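Local coordinates for protein glyoxylate reductase (Paecilomyces sp. J18, PDB 3WNV) that probably reduces glyoxylate to glycolate with a nicotinamide cofactor, as a member of the D-isomer-specific 2-hydroxyacid dehydrogenase family, at residues 29-32 / 38-41; 53-58 / 305-310; 82-85 / 90-93; 106-111 / 320-325. All blocks are in the same frame, centred on the assembly; numbering follows the deposited sequence.

Interaction 1: 29-32 / 38-41; sequences KEFP and KFLE
F31, at the end of strand 27-31, and F39, on helix 36-45, meet as a T-shaped (edge-to-face) aromatic pair. The edge of the F39 ring is directed at the face of F31; the ring centroids are 5.2 Å apart and the planes stand at 69° to each other. The atom doing most of this is F39 CD1, which sits over the middle of the F31 ring, 3.9 Å from F31 CG. Lower down the same side chain, the methylene takes over, and F39 CB lies 3.6 Å from F31 CZ. The far end of the F31 ring therefore rests close to the helix backbone, with F31 CE1 4.0 Å from F39 CA. F31 gets there because its CG is anti to the backbone N (chi1 -176°), which extends the ring away from the strand toward the helix.

This is the strand-turn-helix opening of a beta-alpha-beta crossover in a flavodoxin-like, five-stranded parallel sheet. Strand 27-31 is outermost in that sheet, and the crossover passes over strand 5-9 to reach strand 51-57; F39 accordingly also packs on L7 and I9 of strand 5-9, and on L71 of helix 69-74.

K38 adds a looser touch from the exposed side of the helix. Its CG comes near the plane of the F31 ring, at the edge, 4.2 Å from F31 CE1. Past that point the lysine bends at chi2 (73°), and its NZ makes a weak hydrogen bond to N42 one turn along the helix. Y48 and T64 also pack on F31.

Interaction 2: 53-58 / 305-310; sequences AIYRSN and LLVLNN
Y55 and V307 make the closest apolar contact between 53-58 and 305-310. V307 CG1 comes in obliquely at the CD2-CE2 bond of the tyrosine, 3.4 Å from both Y55 CD2 and Y55 CE2, and V307 CB follows at 3.6 Å from Y55 CE2. The two side chains cross at about a right angle. The valine places this methyl anti to its own backbone N (chi1 -173°), while its CG2 faces the loop that carries T107. L308 supplies the second apolar touch: it starts off to one side of the strand, yet L308 CD2 swings in to 3.9 Å from Y55 CD2.

Strand 51-57 is the middle one of the five-stranded parallel sheet, and the long C-terminal helix packs across it after the chain has passed through the whole nucleotide-binding fold. That return is a recognised feature of D-2-hydroxyacid dehydrogenases. On this side of the sheet Y55 also touches E304 and L311 of the same helix.

The polar interactions lie beside the apolar contact, not across it. Within the helix, N310 ND2 donates to L306 O at 2.9 Å, from above the carbonyl plane, while N310 N reaches the same oxygen at 3.0 Å from the opposite face; one carbonyl thus holds two donors. N310 OD1 accepts from L321 N. At the far end of the tyrosine, Y55 OH is hydrogen-bonded to N85 ND2 on the adjacent strand. Replacing Y55 by an alanine would probably open a gap beside V307 and L308 and deprive N85 of its hydroxyl partner.

Interaction 3: 82-85 / 90-93; sequences ICHN and DNID
The tight part of this contact is I92 against H84. A single methyl, I92 CD1, lies 3.8 Å from H84 CB and likewise 3.8 Å from H84 ND1, so it covers the root of the imidazole while the two side chains lie alongside, pointing opposite ways. I92 reaches in with CG1 beside its backbone N (chi1 -54°) and the chain beyond it extended. Two residues back along the strand the fit slackens, and I92 CD1 is 4.5 Å from I82 CG2. R56 and I104 pack on I92 as well, so this half is buried.

Toward solvent the contact thins to a polar touch. N91 OD1 comes 3.6 Å from H84 CE1, with the amide and ring planes 71° apart. Its main partners lie on strand 51-57 and just beyond: OD1 accepts from R56 NH1, and ND2 is bonded to N58 OD1, so the carboxamide is fixed at both ends. The imidazole is held in turn by a hydrogen bond from H84 NE2 to G88 O, within the connecting turn. Exposed D90 points away and forms a salt bridge with R244.

A sulfate ion lies about 5 Å from the H84 side chain. The segment 90-93 leads into helix 94-99, which D93 N-caps through A96 N, and the whole is the turn of a beta-alpha-beta crossover from strand 81-85 to its neighbour 103-105, at the C-terminal edge of a parallel sheet, where binding pockets of alpha/beta folds commonly form.

Interaction 4: 106-111 / 320-325; sequences STPIAV and LLTQVP
T322 carries this contact, and its atoms divide neatly between S106 and P108. CB of T322 sits 3.8 Å from P108 CD and 3.6 Å from S106 O. From there the side chain forks. OG1, lying between the backbone N and the carbonyl carbon (chi1 52°), donates a 2.7 Å hydrogen bond to S106 O, with the donor tilted 23° from the carbonyl plane. The same hydroxyl is hydrogen-bonded to N310 ND2, so it has partners on the loop and on the helix. The other branch, CG2, ends 3.8 Å from P108 CG against the proline ring.

The backbones add a second bond, S106 N to T322 O at 3.2 Å, and V324 CG1 rests 3.8 Å from S106 OG. With a valine at the T322 position, S106 O and N310 ND2 are each likely to lose their hydroxyl partner.

The segment 320-325 follows helix 297-317 and runs beside strand 103-105, the outermost strand of the five-stranded sheet, where V324 pairs with I104 through its backbone. The segment 106-111 leaves that strand and leads into helix 112-127.

Interactions 1, 2 and 3 all reach the five-stranded parallel sheet, and interaction 4 joins the loop leaving its outermost strand 103-105 to the C-terminal tail. Interaction 1 lies at the other outer strand, its centre about 25 Å from that of interaction 4. Interactions 2, 3 and 4 cluster, with centres about 9 to 11 Å apart, and touch one another; strands 51-57 and 81-85 are neighbours. Along the chain interaction 1 closes first, interaction 3 is nested inside the loop of interaction 2, and interactions 2 and 4 alternate. In space, the C-terminal helix and tail return to the N-terminal domain, as in related dehydrogenases.

Interaction 1: 29-32 / 38-41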
loop_
_atom_site.group_PDB
_atom_site.type_symbol
_atom_site.label_atom_id
_atom_site.label_comp_id
_atom_site.label_asym_id
_atom_site.label_seq_id
_atom_site.Cartn_x
_atom_site.Cartn_y
_atom_site.Cartn_z
ATOM N N LYS A 29 -22.594 -14.722 5.197
ATOM C CA LYS A 29 -23.119 -14.391 3.867
ATOM C C LYS A 29 -21.955 -13.997 2.975
ATOM O O LYS A 29 -20.937 -13.501 3.452
ATOM C CB LYS A 29 -24.139 -13.240 3.942
ATOM C CG LYS A 29 -25.407 -13.654 4.650
ATOM C CD LYS A 29 -26.501 -12.614 4.500
ATOM C CE LYS A 29 -27.678 -12.945 5.395
ATOM N NZ LYS A 29 -28.332 -14.218 5.032
ATOM N N GLU A 30 -22.064 -14.241 1.673
ATOM C CA GLU A 30 -20.957 -13.867 0.809
ATOM C C GLU A 30 -21.390 -13.164 -0.470
ATOM O O GLU A 30 -22.364 -13.572 -1.094
ATOM C CB GLU A 30 -20.138 -15.110 0.410
ATOM C CG GLU A 30 -19.488 -15.865 1.557
ATOM C CD GLU A 30 -18.597 -16.993 1.054
ATOM O OE1 GLU A 30 -18.081 -16.858 -0.079
ATOM O OE2 GLU A 30 -18.410 -17.999 1.781
ATOM N N PHE A 31 -20.605 -12.157 -0.881
ATOM C CA PHE A 31 -20.746 -11.537 -2.205
ATOM C C PHE A 31 -19.426 -11.724 -2.948
ATOM O O PHE A 31 -18.556 -10.831 -2.924
ATOM C CB PHE A 31 -21.075 -10.044 -2.065
ATOM C CG PHE A 31 -21.322 -9.343 -3.378
ATOM C CD1 PHE A 31 -22.551 -9.445 -4.003
ATOM C CD2 PHE A 31 -20.333 -8.549 -3.959
ATOM C CE1 PHE A 31 -22.803 -8.807 -5.204
ATOM C CE2 PHE A 31 -20.573 -7.901 -5.163
ATOM C CZ PHE A 31 -21.831 -8.038 -5.785
ATOM N N PRO A 32 -19.251 -12.894 -3.594
ATOM C CA PRO A 32 -17.935 -13.219 -4.162
ATOM C C PRO A 32 -17.610 -12.423 -5.431
ATOM O O PRO A 32 -16.436 -12.167 -5.709
ATOM C CB PRO A 32 -18.054 -14.706 -4.494
ATOM C CG PRO A 32 -19.505 -14.962 -4.600
ATOM C CD PRO A 32 -20.171 -14.038 -3.632
ATOM N N LYS A 38 -25.088 -4.583 -8.964
ATOM C CA LYS A 38 -25.715 -5.719 -8.307
ATOM C C LYS A 38 -25.505 -5.683 -6.787
ATOM O O LYS A 38 -26.403 -6.065 -6.033
ATOM C CB LYS A 38 -25.146 -7.011 -8.879
ATOM C CG LYS A 38 -25.671 -8.277 -8.234
ATOM C CD LYS A 38 -27.084 -8.566 -8.647
ATOM C CE LYS A 38 -27.440 -10.005 -8.310
ATOM N NZ LYS A 38 -26.752 -10.441 -7.049
ATOM N N PHE A 39 -24.331 -5.241 -6.337
ATOM C CA PHE A 39 -24.121 -5.077 -4.899
ATOM C C PHE A 39 -25.126 -4.063 -4.353
ATOM O O PHE A 39 -25.812 -4.331 -3.363
ATOM C CB PHE A 39 -22.677 -4.713 -4.554
ATOM C CG PHE A 39 -22.447 -4.558 -3.078
ATOM C CD1 PHE A 39 -22.300 -5.680 -2.271
ATOM C CD2 PHE A 39 -22.427 -3.298 -2.485
ATOM C CE1 PHE A 39 -22.134 -5.542 -0.905
ATOM C CE2 PHE A 39 -22.267 -3.162 -1.111
ATOM C CZ PHE A 39 -22.113 -4.290 -0.330
ATOM N N LEU A 40 -25.263 -2.921 -5.020
ATOM C CA LEU A 40 -26.212 -1.914 -4.547
ATOM C C LEU A 40 -27.646 -2.405 -4.578
ATOM O O LEU A 40 -28.418 -2.080 -3.682
ATOM C CB LEU A 40 -26.044 -0.577 -5.292
ATOM C CG LEU A 40 -24.681 0.104 -5.214
ATOM C CD1 LEU A 40 -24.649 1.268 -6.169
ATOM C CD2 LEU A 40 -24.351 0.588 -3.818
ATOM N N GLU A 41 -28.003 -3.206 -5.586
ATOM C CA GLU A 41 -29.330 -3.816 -5.652
ATOM C C GLU A 41 -29.583 -4.756 -4.477
ATOM O O GLU A 41 -30.674 -4.763 -3.924
ATOM C CB GLU A 41 -29.529 -4.565 -6.974
ATOM C CG GLU A 41 -30.042 -3.688 -8.113
ATOM C CD GLU A 41 -29.980 -4.380 -9.471
ATOM O OE1 GLU A 41 -29.908 -5.632 -9.503
ATOM O OE2 GLU A 41 -29.994 -3.664 -10.500
#

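Interaction 2: 53-58 / 305-310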
loop_
_atom_site.group_PDB
_atom_site.type_symbol
_atom_site.label_atom_id
_atom_site.label_comp_id
_atom_site.label_asym_id
_atom_site.label_seq_id
_atom_site.Cartn_x
_atom_site.Cartn_y
_atom_site.Cartn_z
ATOM N N ALA A 53 -21.418 -6.822 10.310
ATOM C CA ALA A 53 -20.009 -6.613 9.967
ATOM C C ALA A 53 -19.695 -7.112 8.576
ATOM O O ALA A 53 -20.248 -8.109 8.139
ATOM C CB ALA A 53 -19.124 -7.301 10.957
ATOM N N ILE A 54 -18.726 -6.473 7.927
ATOM C CA ILE A 54 -18.401 -6.794 6.545
ATOM C C ILE A 54 -16.910 -7.019 6.472
ATOM O O ILE A 54 -16.135 -6.198 6.976
ATOM C CB ILE A 54 -18.736 -5.614 5.615
ATOM C CG1 ILE A 54 -20.250 -5.507 5.394
ATOM C CG2 ILE A 54 -18.009 -5.768 4.255
ATOM C CD1 ILE A 54 -20.625 -4.200 4.619
ATOM N N TYR A 55 -16.493 -8.107 5.832
ATOM C CA TYR A 55 -15.084 -8.313 5.518
ATOM C C TYR A 55 -14.895 -7.859 4.093
ATOM O O TYR A 55 -15.633 -8.314 3.215
ATOM C CB TYR A 55 -14.775 -9.836 5.572
ATOM C CG TYR A 55 -13.336 -10.207 5.182
ATOM C CD1 TYR A 55 -12.865 -10.047 3.873
ATOM C CD2 TYR A 55 -12.483 -10.783 6.114
ATOM C CE1 TYR A 55 -11.532 -10.407 3.506
ATOM C CE2 TYR A 55 -11.165 -11.139 5.778
ATOM C CZ TYR A 55 -10.701 -10.936 4.473
ATOM O OH TYR A 55 -9.420 -11.319 4.158
ATOM N N ARG A 56 -13.890 -7.008 3.826
ATOM C CA ARG A 56 -13.588 -6.684 2.441
ATOM C C ARG A 56 -12.098 -6.547 2.297
ATOM O O ARG A 56 -11.360 -6.517 3.296
ATOM C CB ARG A 56 -14.292 -5.382 2.006
ATOM C CG ARG A 56 -13.719 -4.117 2.643
ATOM C CD ARG A 56 -14.403 -2.872 2.083
ATOM N NE ARG A 56 -14.154 -2.691 0.629
ATOM C CZ ARG A 56 -13.102 -2.032 0.119
ATOM N NH1 ARG A 56 -12.164 -1.518 0.913
ATOM N NH2 ARG A 56 -12.988 -1.876 -1.203
ATOM N N SER A 57 -11.637 -6.411 1.058
ATOM C CA SER A 57 -10.196 -6.230 0.812
ATOM C C SER A 57 -9.892 -5.206 -0.287
ATOM O O SER A 57 -10.794 -4.806 -1.038
ATOM C CB SER A 57 -9.583 -7.555 0.415
ATOM O OG SER A 57 -10.182 -8.030 -0.794
ATOM N N ASN A 58 -8.621 -4.824 -0.426
ATOM C CA ASN A 58 -8.257 -3.957 -1.552
ATOM C C ASN A 58 -8.585 -4.629 -2.877
ATOM O O ASN A 58 -9.155 -4.010 -3.774
ATOM C CB ASN A 58 -6.783 -3.551 -1.475
ATOM C CG ASN A 58 -6.549 -2.390 -0.512
ATOM O OD1 ASN A 58 -7.376 -1.464 -0.388
ATOM N ND2 ASN A 58 -5.415 -2.425 0.174
ATOM N N LEU A 305 -5.819 -13.240 8.635
ATOM C CA LEU A 305 -6.069 -13.611 10.027
ATOM C C LEU A 305 -6.322 -12.379 10.895
ATOM O O LEU A 305 -7.170 -12.416 11.801
ATOM C CB LEU A 305 -4.929 -14.467 10.593
ATOM C CG LEU A 305 -4.807 -15.866 10.000
ATOM C CD1 LEU A 305 -3.581 -16.572 10.566
ATOM C CD2 LEU A 305 -6.050 -16.680 10.268
ATOM N N LEU A 306 -5.579 -11.300 10.624
ATOM C CA LEU A 306 -5.775 -10.038 11.340
ATOM C C LEU A 306 -7.162 -9.455 11.096
ATOM O O LEU A 306 -7.817 -8.999 12.023
ATOM C CB LEU A 306 -4.679 -9.010 10.969
ATOM C CG LEU A 306 -4.728 -7.657 11.705
ATOM C CD1 LEU A 306 -4.738 -7.816 13.235
ATOM C CD2 LEU A 306 -3.535 -6.863 11.238
ATOM N N VAL A 307 -7.639 -9.495 9.855
ATOM C CA VAL A 307 -8.992 -9.034 9.573
ATOM C C VAL A 307 -10.026 -9.891 10.296
ATOM O O VAL A 307 -11.001 -9.374 10.864
ATOM C CB VAL A 307 -9.277 -9.050 8.049
ATOM C CG1 VAL A 307 -10.639 -8.400 7.751
ATOM C CG2 VAL A 307 -8.179 -8.288 7.309
ATOM N N LEU A 308 -9.807 -11.211 10.314
ATOM C CA LEU A 308 -10.801 -12.107 10.873
ATOM C C LEU A 308 -10.800 -11.978 12.392
ATOM O O LEU A 308 -11.832 -12.140 13.022
ATOM C CB LEU A 308 -10.589 -13.548 10.389
ATOM C CG LEU A 308 -10.952 -13.705 8.894
ATOM C CD1 LEU A 308 -10.365 -14.998 8.314
ATOM C CD2 LEU A 308 -12.465 -13.665 8.668
ATOM N N ASN A 309 -9.632 -11.681 12.973
ATOM C CA ASN A 309 -9.559 -11.441 14.411
ATOM C C ASN A 309 -10.237 -10.135 14.821
ATOM O O ASN A 309 -10.860 -10.066 15.883
ATOM C CB ASN A 309 -8.102 -11.509 14.896
ATOM C CG ASN A 309 -7.608 -12.938 15.018
ATOM O OD1 ASN A 309 -8.381 -13.822 15.334
ATOM N ND2 ASN A 309 -6.327 -13.170 14.738
ATOM N N ASN A 310 -10.088 -9.099 13.995
ATOM C CA ASN A 310 -10.877 -7.883 14.161
ATOM C C ASN A 310 -12.374 -8.174 14.112
ATOM O O ASN A 310 -13.109 -7.726 14.966
ATOM C CB ASN A 310 -10.539 -6.857 13.087
ATOM C CG ASN A 310 -9.392 -5.969 13.484
ATOM O OD1 ASN A 310 -9.571 -5.034 14.287
ATOM N ND2 ASN A 310 -8.203 -6.239 12.934
#

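Interaction 3: 82-85 / 90-93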
loop_
_atom_site.group_PDB
_atom_site.type_symbol
_atom_site.label_atom_id
_atom_site.label_comp_id
_atom_site.label_asym_id
_atom_site.label_seq_id
_atom_site.Cartn_x
_atom_site.Cartn_y
_atom_site.Cartn_z
ATOM N N ILE A 82 -16.643 -2.478 9.364
ATOM C CA ILE A 82 -16.086 -2.938 8.112
ATOM C C ILE A 82 -14.663 -3.265 8.414
ATOM O O ILE A 82 -13.890 -2.405 8.866
ATOM C CB ILE A 82 -16.102 -1.857 7.030
ATOM C CG1 ILE A 82 -17.532 -1.531 6.658
ATOM C CG2 ILE A 82 -15.346 -2.332 5.748
ATOM C CD1 ILE A 82 -17.588 -0.228 5.815
ATOM N N CYS A 83 -14.314 -4.522 8.206
ATOM C CA CYS A 83 -12.985 -5.004 8.496
ATOM C C CYS A 83 -12.281 -5.228 7.184
ATOM O O CYS A 83 -12.635 -6.108 6.405
ATOM C CB CYS A 83 -13.072 -6.276 9.354
ATOM S SG CYS A 83 -13.905 -5.934 10.974
ATOM N N HIS A 84 -11.277 -4.388 6.926
ATOM C CA HIS A 84 -10.621 -4.271 5.644
ATOM C C HIS A 84 -9.248 -4.943 5.614
ATOM O O HIS A 84 -8.421 -4.767 6.522
ATOM C CB HIS A 84 -10.470 -2.755 5.332
ATOM C CG HIS A 84 -9.660 -2.457 4.091
ATOM N ND1 HIS A 84 -10.182 -2.552 2.815
ATOM C CD2 HIS A 84 -8.366 -2.084 3.950
ATOM C CE1 HIS A 84 -9.240 -2.202 1.939
ATOM N NE2 HIS A 84 -8.129 -1.935 2.605
ATOM N N ASN A 85 -9.016 -5.718 4.565
ATOM C CA ASN A 85 -7.739 -6.388 4.351
ATOM C C ASN A 85 -6.859 -5.450 3.544
ATOM O O ASN A 85 -7.057 -5.230 2.336
ATOM C CB ASN A 85 -7.953 -7.716 3.639
ATOM C CG ASN A 85 -6.665 -8.481 3.483
ATOM O OD1 ASN A 85 -5.593 -7.887 3.497
ATOM N ND2 ASN A 85 -6.754 -9.787 3.338
ATOM N N ASP A 90 -7.527 3.662 0.955
ATOM C CA ASP A 90 -7.934 4.906 0.328
ATOM C C ASP A 90 -9.159 4.634 -0.531
ATOM O O ASP A 90 -9.758 5.566 -1.080
ATOM C CB ASP A 90 -6.763 5.546 -0.456
ATOM C CG ASP A 90 -6.135 4.595 -1.438
ATOM O OD1 ASP A 90 -6.657 4.454 -2.570
ATOM O OD2 ASP A 90 -5.108 3.981 -1.094
ATOM N N ASN A 91 -9.594 3.361 -0.597
ATOM C CA ASN A 91 -10.884 3.053 -1.263
ATOM C C ASN A 91 -12.088 2.951 -0.289
ATOM O O ASN A 91 -13.194 2.512 -0.650
ATOM C CB ASN A 91 -10.762 1.787 -2.107
ATOM C CG ASN A 91 -10.120 0.670 -1.350
ATOM O OD1 ASN A 91 -10.223 0.600 -0.100
ATOM N ND2 ASN A 91 -9.392 -0.178 -2.066
ATOM N N ILE A 92 -11.874 3.364 0.958
ATOM C CA ILE A 92 -12.989 3.530 1.893
ATOM C C ILE A 92 -13.062 5.002 2.322
ATOM O O ILE A 92 -12.043 5.593 2.705
ATOM C CB ILE A 92 -12.772 2.715 3.149
ATOM C CG1 ILE A 92 -12.506 1.262 2.789
ATOM C CG2 ILE A 92 -13.962 2.874 4.122
ATOM C CD1 ILE A 92 -12.248 0.376 4.011
ATOM N N ASP A 93 -14.255 5.588 2.271
ATOM C CA ASP A 93 -14.443 6.940 2.767
ATOM C C ASP A 93 -14.680 6.862 4.259
ATOM O O ASP A 93 -15.818 6.701 4.731
ATOM C CB ASP A 93 -15.646 7.552 2.077
ATOM C CG ASP A 93 -15.840 9.018 2.420
ATOM O OD1 ASP A 93 -15.473 9.458 3.552
ATOM O OD2 ASP A 93 -16.382 9.727 1.551
#

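Interaction 4: 106-111 / 320-325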
loop_
_atom_site.group_PDB
_atom_site.type_symbol
_atom_site.label_atom_id
_atom_site.label_comp_id
_atom_site.label_asym_id
_atom_site.label_seq_id
_atom_site.Cartn_x
_atom_site.Cartn_y
_atom_site.Cartn_z
ATOM N N SER A 106 -8.112 -1.900 9.642
ATOM C CA SER A 106 -7.277 -2.215 8.481
ATOM C C SER A 106 -6.260 -3.214 8.980
ATOM O O SER A 106 -6.438 -3.755 10.091
ATOM C CB SER A 106 -6.536 -0.961 7.966
ATOM O OG SER A 106 -5.946 -0.324 9.086
ATOM N N THR A 107 -5.216 -3.448 8.193
ATOM C CA THR A 107 -4.158 -4.392 8.588
ATOM C C THR A 107 -2.775 -3.734 8.569
ATOM O O THR A 107 -2.005 -3.988 7.637
ATOM C CB THR A 107 -4.111 -5.612 7.685
ATOM O OG1 THR A 107 -3.841 -5.222 6.322
ATOM C CG2 THR A 107 -5.441 -6.370 7.745
ATOM N N PRO A 108 -2.446 -3.033 9.677
ATOM C CA PRO A 108 -1.156 -2.350 9.941
ATOM C C PRO A 108 -0.150 -3.165 10.783
ATOM O O PRO A 108 -0.514 -3.748 11.733
ATOM C CB PRO A 108 -1.593 -1.184 10.819
ATOM C CG PRO A 108 -2.666 -1.810 11.654
ATOM C CD PRO A 108 -3.479 -2.573 10.621
ATOM N N ILE A 109 1.091 -3.288 10.339
ATOM C CA ILE A 109 2.029 -4.203 10.983
ATOM C C ILE A 109 2.023 -5.675 10.587
ATOM O O ILE A 109 2.845 -6.378 11.067
ATOM C CB ILE A 109 1.881 -4.330 12.495
ATOM C CG1 ILE A 109 1.600 -3.005 13.184
ATOM C CG2 ILE A 109 3.143 -4.969 13.051
ATOM C CD1 ILE A 109 1.720 -3.135 14.709
ATOM N N ALA A 110 1.232 -6.088 9.634
ATOM C CA ALA A 110 1.322 -7.330 8.947
ATOM C C ALA A 110 2.016 -7.141 7.598
ATOM O O ALA A 110 2.644 -8.024 7.142
ATOM C CB ALA A 110 -0.002 -7.940 8.788
ATOM N N VAL A 111 1.853 -5.974 6.992
ATOM C CA VAL A 111 2.437 -5.738 5.665
ATOM C C VAL A 111 3.904 -5.324 5.724
ATOM O O VAL A 111 4.569 -5.283 4.682
ATOM C CB VAL A 111 1.665 -4.640 4.885
ATOM C CG1 VAL A 111 0.183 -4.967 4.770
ATOM C CG2 VAL A 111 1.855 -3.299 5.564
ATOM N N LEU A 320 -12.792 -3.253 17.952
ATOM C CA LEU A 320 -11.811 -3.653 16.964
ATOM C C LEU A 320 -10.405 -3.784 17.574
ATOM O O LEU A 320 -10.122 -3.251 18.652
ATOM C CB LEU A 320 -11.797 -2.647 15.808
ATOM C CG LEU A 320 -13.058 -2.569 14.957
ATOM C CD1 LEU A 320 -13.001 -1.344 14.012
ATOM C CD2 LEU A 320 -13.263 -3.867 14.157
ATOM N N LEU A 321 -9.534 -4.500 16.878
ATOM C CA LEU A 321 -8.148 -4.643 17.292
ATOM C C LEU A 321 -7.276 -3.564 16.656
ATOM O O LEU A 321 -6.422 -2.974 17.320
ATOM C CB LEU A 321 -7.624 -6.026 16.895
ATOM C CG LEU A 321 -8.408 -7.195 17.466
ATOM C CD1 LEU A 321 -7.665 -8.493 17.162
ATOM C CD2 LEU A 321 -8.587 -7.024 18.953
ATOM N N THR A 322 -7.484 -3.318 15.360
ATOM C CA THR A 322 -6.721 -2.322 14.629
ATOM C C THR A 322 -7.607 -1.296 13.907
ATOM O O THR A 322 -7.546 -1.147 12.673
ATOM C CB THR A 322 -5.816 -2.952 13.591
ATOM O OG1 THR A 322 -6.569 -3.844 12.745
ATOM C CG2 THR A 322 -4.682 -3.722 14.275
ATOM N N GLN A 323 -8.408 -0.600 14.682
ATOM C CA GLN A 323 -9.268 0.471 14.135
ATOM C C GLN A 323 -8.411 1.553 13.482
ATOM O O GLN A 323 -7.343 1.903 13.997
ATOM C CB GLN A 323 -10.102 1.083 15.235
ATOM C CG GLN A 323 -11.132 2.094 14.702
ATOM C CD GLN A 323 -12.128 2.550 15.760
ATOM O OE1 GLN A 323 -11.861 2.473 16.958
ATOM N NE2 GLN A 323 -13.292 3.033 15.318
ATOM N N VAL A 324 -8.849 2.048 12.323
ATOM C CA VAL A 324 -8.093 3.074 11.589
ATOM C C VAL A 324 -7.859 4.328 12.460
ATOM O O VAL A 324 -8.728 4.725 13.230
ATOM C CB VAL A 324 -8.785 3.438 10.276
ATOM C CG1 VAL A 324 -8.807 2.220 9.321
ATOM C CG2 VAL A 324 -10.212 4.000 10.516
ATOM N N PRO A 325 -6.650 4.944 12.359
ATOM C CA PRO A 325 -6.308 6.069 13.243
ATOM C C PRO A 325 -7.259 7.266 13.075
ATOM O O PRO A 325 -7.496 7.975 14.044
ATOM C CB PRO A 325 -4.865 6.440 12.824
ATOM C CG PRO A 325 -4.639 5.756 11.493
ATOM C CD PRO A 325 -5.506 4.516 11.540
#